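Local coordinates for protein transport protein HOFQ (Aggregatibacter actinomycetemcomitans, PDB 2Y3M), which is a secretin of the competence machinery whose extra-membranous domains bind DNA and probably take part in DNA uptake across the outer membrane, at residues T20-T30 and R56-L64. Sequence-based numbering, arbitrary orientation.
Sequences TLQQLALAHNT and RSVAKIKQL
Ser-57 and Thr-30 meet hydroxyl to hydroxyl, OG to OG1 at 2.7 Å, and either could be the donor. Both residues are buried and their hydroxyls have further partners: Thr-30 OG1 also bonds the side-chain amide of Asn-48, and Ser-57 OG makes a weak bond to the carbonyl of Gln-53, one turn back. His-28 lies next to this pair, its CB 3.4 Å from Ser-57 OG. Its ring is held from within its own segment, ND1 donating to Leu-24 O (3.0 Å, 147° at the hydrogen), which leaves NE2 to accept a weak, long bond of 3.5 Å from Lys-60 NZ. The lysine reaches it by bending at chi2 (-76°) and chi4, and the two side chains cross at about a right angle.

The apolar half lies toward the start of 20-30. Leu-64 splits its methyls, CD1 going to Leu-21 CD2 (3.9 Å) and CD2 to Leu-24 CD1, with Thr-20 CG2 alongside. Leu-21 CD2 also packs on Ile-61 CG1 at 3.8 Å.

A Schellman motif with Asn-29 at C-prime ends helix 18-26. Helical segments 20-26 and 56-63 run roughly antiparallel, at 151°, beside hairpin 31-36/42-48; with strands 6-14 and 67-76 this order is consistent with the N-terminal (N0-like) domain of secretins.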
loop_
_atom_site.group_PDB
_atom_site.type_symbol
_atom_site.label_atom_id
_atom_site.label_comp_id
_atom_site.label_asym_id
_atom_site.label_seq_id
_atom_site.Cartn_x
_atom_site.Cartn_y
_atom_site.Cartn_z
ATOM N N THR B 20 9.619 -9.060 -4.340
ATOM C CA THR B 20 8.888 -8.231 -5.304
ATOM C C THR B 20 9.453 -6.812 -5.401
ATOM O O THR B 20 9.501 -6.226 -6.486
ATOM C CB THR B 20 7.389 -8.171 -4.932
ATOM O OG1 THR B 20 6.844 -9.496 -4.954
ATOM C CG2 THR B 20 6.605 -7.282 -5.897
ATOM N N LEU B 21 9.875 -6.271 -4.262
ATOM C CA LEU B 21 10.468 -4.935 -4.205
ATOM C C LEU B 21 11.810 -4.846 -4.934
ATOM O O LEU B 21 12.072 -3.862 -5.627
ATOM C CB LEU B 21 10.624 -4.467 -2.751
ATOM C CG LEU B 21 9.397 -3.919 -2.014
ATOM C CD1 LEU B 21 9.726 -3.696 -0.543
ATOM C CD2 LEU B 21 8.878 -2.630 -2.651
ATOM N N GLN B 22 12.647 -5.870 -4.774
ATOM C CA GLN B 22 13.962 -5.916 -5.418
ATOM C C GLN B 22 13.838 -6.159 -6.921
ATOM O O GLN B 22 14.606 -5.604 -7.712
ATOM C CB GLN B 22 14.849 -6.979 -4.766
ATOM C CG GLN B 22 15.411 -6.566 -3.407
ATOM C CD GLN B 22 15.883 -7.745 -2.570
ATOM O OE1 GLN B 22 15.254 -8.807 -2.553
ATOM N NE2 GLN B 22 16.990 -7.557 -1.857
ATOM N N GLN B 23 12.865 -6.984 -7.298
ATOM C CA GLN B 23 12.566 -7.261 -8.699
ATOM C C GLN B 23 12.131 -5.996 -9.450
ATOM O O GLN B 23 12.657 -5.704 -10.525
ATOM C CB GLN B 23 11.498 -8.353 -8.814
ATOM C CG GLN B 23 11.980 -9.755 -8.482
ATOM C CD GLN B 23 12.638 -10.462 -9.660
ATOM O OE1 GLN B 23 13.458 -9.885 -10.378
ATOM N NE2 GLN B 23 12.283 -11.726 -9.856
ATOM N N LEU B 24 11.184 -5.247 -8.882
ATOM C CA LEU B 24 10.693 -4.012 -9.511
ATOM C C LEU B 24 11.653 -2.832 -9.362
ATOM O O LEU B 24 11.455 -1.783 -9.978
ATOM C CB LEU B 24 9.285 -3.641 -9.017
ATOM C CG LEU B 24 8.104 -4.108 -9.888
ATOM C CD1 LEU B 24 6.783 -4.045 -9.126
ATOM C CD2 LEU B 24 8.007 -3.317 -11.202
ATOM N N ALA B 25 12.686 -3.010 -8.540
ATOM C CA ALA B 25 13.774 -2.041 -8.432
ATOM C C ALA B 25 14.799 -2.289 -9.538
ATOM O O ALA B 25 15.251 -1.350 -10.196
ATOM C CB ALA B 25 14.434 -2.112 -7.060
ATOM N N LEU B 26 15.149 -3.559 -9.745
ATOM C CA LEU B 26 16.101 -3.943 -10.785
ATOM C C LEU B 26 15.619 -3.571 -12.186
ATOM O O LEU B 26 16.422 -3.166 -13.030
ATOM C CB LEU B 26 16.420 -5.442 -10.712
ATOM C CG LEU B 26 17.392 -5.923 -9.629
ATOM C CD1 LEU B 26 17.415 -7.447 -9.573
ATOM C CD2 LEU B 26 18.802 -5.364 -9.834
ATOM N N ALA B 27 14.310 -3.694 -12.413
ATOM C CA ALA B 27 13.701 -3.454 -13.728
ATOM C C ALA B 27 13.837 -2.009 -14.216
ATOM O O ALA B 27 13.874 -1.758 -15.422
ATOM C CB ALA B 27 12.235 -3.883 -13.728
ATOM N N HIS B 28 13.908 -1.064 -13.283
ATOM C CA HIS B 28 14.124 0.336 -13.645
ATOM C C HIS B 28 15.564 0.777 -13.371
ATOM O O HIS B 28 15.870 1.971 -13.409
ATOM C CB HIS B 28 13.128 1.254 -12.924
ATOM C CG HIS B 28 11.692 0.893 -13.156
ATOM N ND1 HIS B 28 10.946 0.185 -12.236
ATOM C CD2 HIS B 28 10.867 1.137 -14.201
ATOM C CE1 HIS B 28 9.723 0.011 -12.707
ATOM N NE2 HIS B 28 9.650 0.580 -13.897
ATOM N N ASN B 29 16.443 -0.195 -13.117
ATOM C CA ASN B 29 17.840 0.074 -12.776
ATOM C C ASN B 29 17.936 0.936 -11.510
ATOM O O ASN B 29 18.743 1.865 -11.419
ATOM C CB ASN B 29 18.557 0.735 -13.962
ATOM C CG ASN B 29 20.049 0.472 -13.971
ATOM O OD1 ASN B 29 20.526 -0.539 -13.453
ATOM N ND2 ASN B 29 20.795 1.379 -14.584
ATOM N N THR B 30 17.082 0.618 -10.545
ATOM C CA THR B 30 16.992 1.351 -9.296
ATOM C C THR B 30 17.626 0.529 -8.185
ATOM O O THR B 30 17.286 -0.636 -7.996
ATOM C CB THR B 30 15.517 1.670 -8.951
ATOM O OG1 THR B 30 14.997 2.601 -9.904
ATOM C CG2 THR B 30 15.380 2.259 -7.551
ATOM N N ARG B 56 9.207 6.663 -11.397
ATOM C CA ARG B 56 8.484 5.488 -11.879
ATOM C C ARG B 56 8.619 4.316 -10.912
ATOM O O ARG B 56 7.657 3.582 -10.694
ATOM C CB ARG B 56 8.939 5.103 -13.288
ATOM C CG ARG B 56 8.245 5.911 -14.375
ATOM C CD ARG B 56 9.059 5.998 -15.658
ATOM N NE ARG B 56 9.213 4.702 -16.315
ATOM C CZ ARG B 56 9.418 4.541 -17.617
ATOM N NH1 ARG B 56 9.478 5.594 -18.426
ATOM N NH2 ARG B 56 9.548 3.319 -18.118
ATOM N N SER B 57 9.810 4.158 -10.332
ATOM C CA SER B 57 10.045 3.155 -9.299
ATOM C C SER B 57 9.154 3.420 -8.096
ATOM O O SER B 57 8.579 2.493 -7.539
ATOM C CB SER B 57 11.515 3.141 -8.865
ATOM O OG SER B 57 12.335 2.502 -9.823
ATOM N N VAL B 58 9.044 4.692 -7.711
ATOM C CA VAL B 58 8.231 5.112 -6.572
ATOM C C VAL B 58 6.758 4.811 -6.832
ATOM O O VAL B 58 6.098 4.173 -6.009
ATOM C CB VAL B 58 8.455 6.611 -6.234
ATOM C CG1 VAL B 58 7.443 7.114 -5.202
ATOM C CG2 VAL B 58 9.865 6.819 -5.721
ATOM N N ALA B 59 6.270 5.254 -7.991
ATOM C CA ALA B 59 4.909 4.984 -8.436
ATOM C C ALA B 59 4.579 3.496 -8.405
ATOM O O ALA B 59 3.515 3.112 -7.917
ATOM C CB ALA B 59 4.676 5.556 -9.834
ATOM N N LYS B 60 5.489 2.666 -8.921
ATOM C CA LYS B 60 5.268 1.216 -8.986
ATOM C C LYS B 60 5.163 0.593 -7.597
ATOM O O LYS B 60 4.323 -0.281 -7.371
ATOM C CB LYS B 60 6.359 0.508 -9.802
ATOM C CG LYS B 60 6.414 0.901 -11.272
ATOM C CD LYS B 60 5.310 0.261 -12.104
ATOM C CE LYS B 60 5.045 1.062 -13.377
ATOM N NZ LYS B 60 6.282 1.344 -14.171
ATOM N N ILE B 61 6.015 1.043 -6.676
ATOM C CA ILE B 61 5.965 0.593 -5.281
ATOM C C ILE B 61 4.651 1.014 -4.606
ATOM O O ILE B 61 4.062 0.240 -3.852
ATOM C CB ILE B 61 7.196 1.084 -4.476
ATOM C CG1 ILE B 61 8.458 0.385 -4.984
ATOM C CG2 ILE B 61 7.020 0.821 -2.978
ATOM C CD1 ILE B 61 9.749 1.044 -4.562
ATOM N N LYS B 62 4.200 2.233 -4.905
ATOM C CA LYS B 62 2.934 2.758 -4.395
ATOM C C LYS B 62 1.732 1.972 -4.924
ATOM O O LYS B 62 0.735 1.825 -4.224
ATOM C CB LYS B 62 2.787 4.246 -4.732
ATOM C CG LYS B 62 3.593 5.174 -3.832
ATOM C CD LYS B 62 3.445 6.634 -4.262
ATOM C CE LYS B 62 4.184 7.588 -3.324
ATOM N NZ LYS B 62 3.404 7.916 -2.096
ATOM N N GLN B 63 1.848 1.464 -6.151
ATOM C CA GLN B 63 0.781 0.693 -6.803
ATOM C C GLN B 63 0.639 -0.740 -6.276
ATOM O O GLN B 63 -0.384 -1.385 -6.516
ATOM C CB GLN B 63 0.995 0.659 -8.320
ATOM C CG GLN B 63 0.627 1.950 -9.040
ATOM C CD GLN B 63 1.285 2.078 -10.410
ATOM O OE1 GLN B 63 1.885 3.107 -10.729
ATOM N NE2 GLN B 63 1.178 1.031 -11.223
ATOM N N LEU B 64 1.660 -1.237 -5.578
ATOM C CA LEU B 64 1.653 -2.610 -5.064
ATOM C C LEU B 64 0.559 -2.825 -4.032
ATOM O O LEU B 64 0.438 -2.054 -3.077
ATOM C CB LEU B 64 3.002 -2.977 -4.434
ATOM C CG LEU B 64 4.252 -3.115 -5.306
ATOM C CD1 LEU B 64 5.472 -3.372 -4.424
ATOM C CD2 LEU B 64 4.103 -4.210 -6.360
#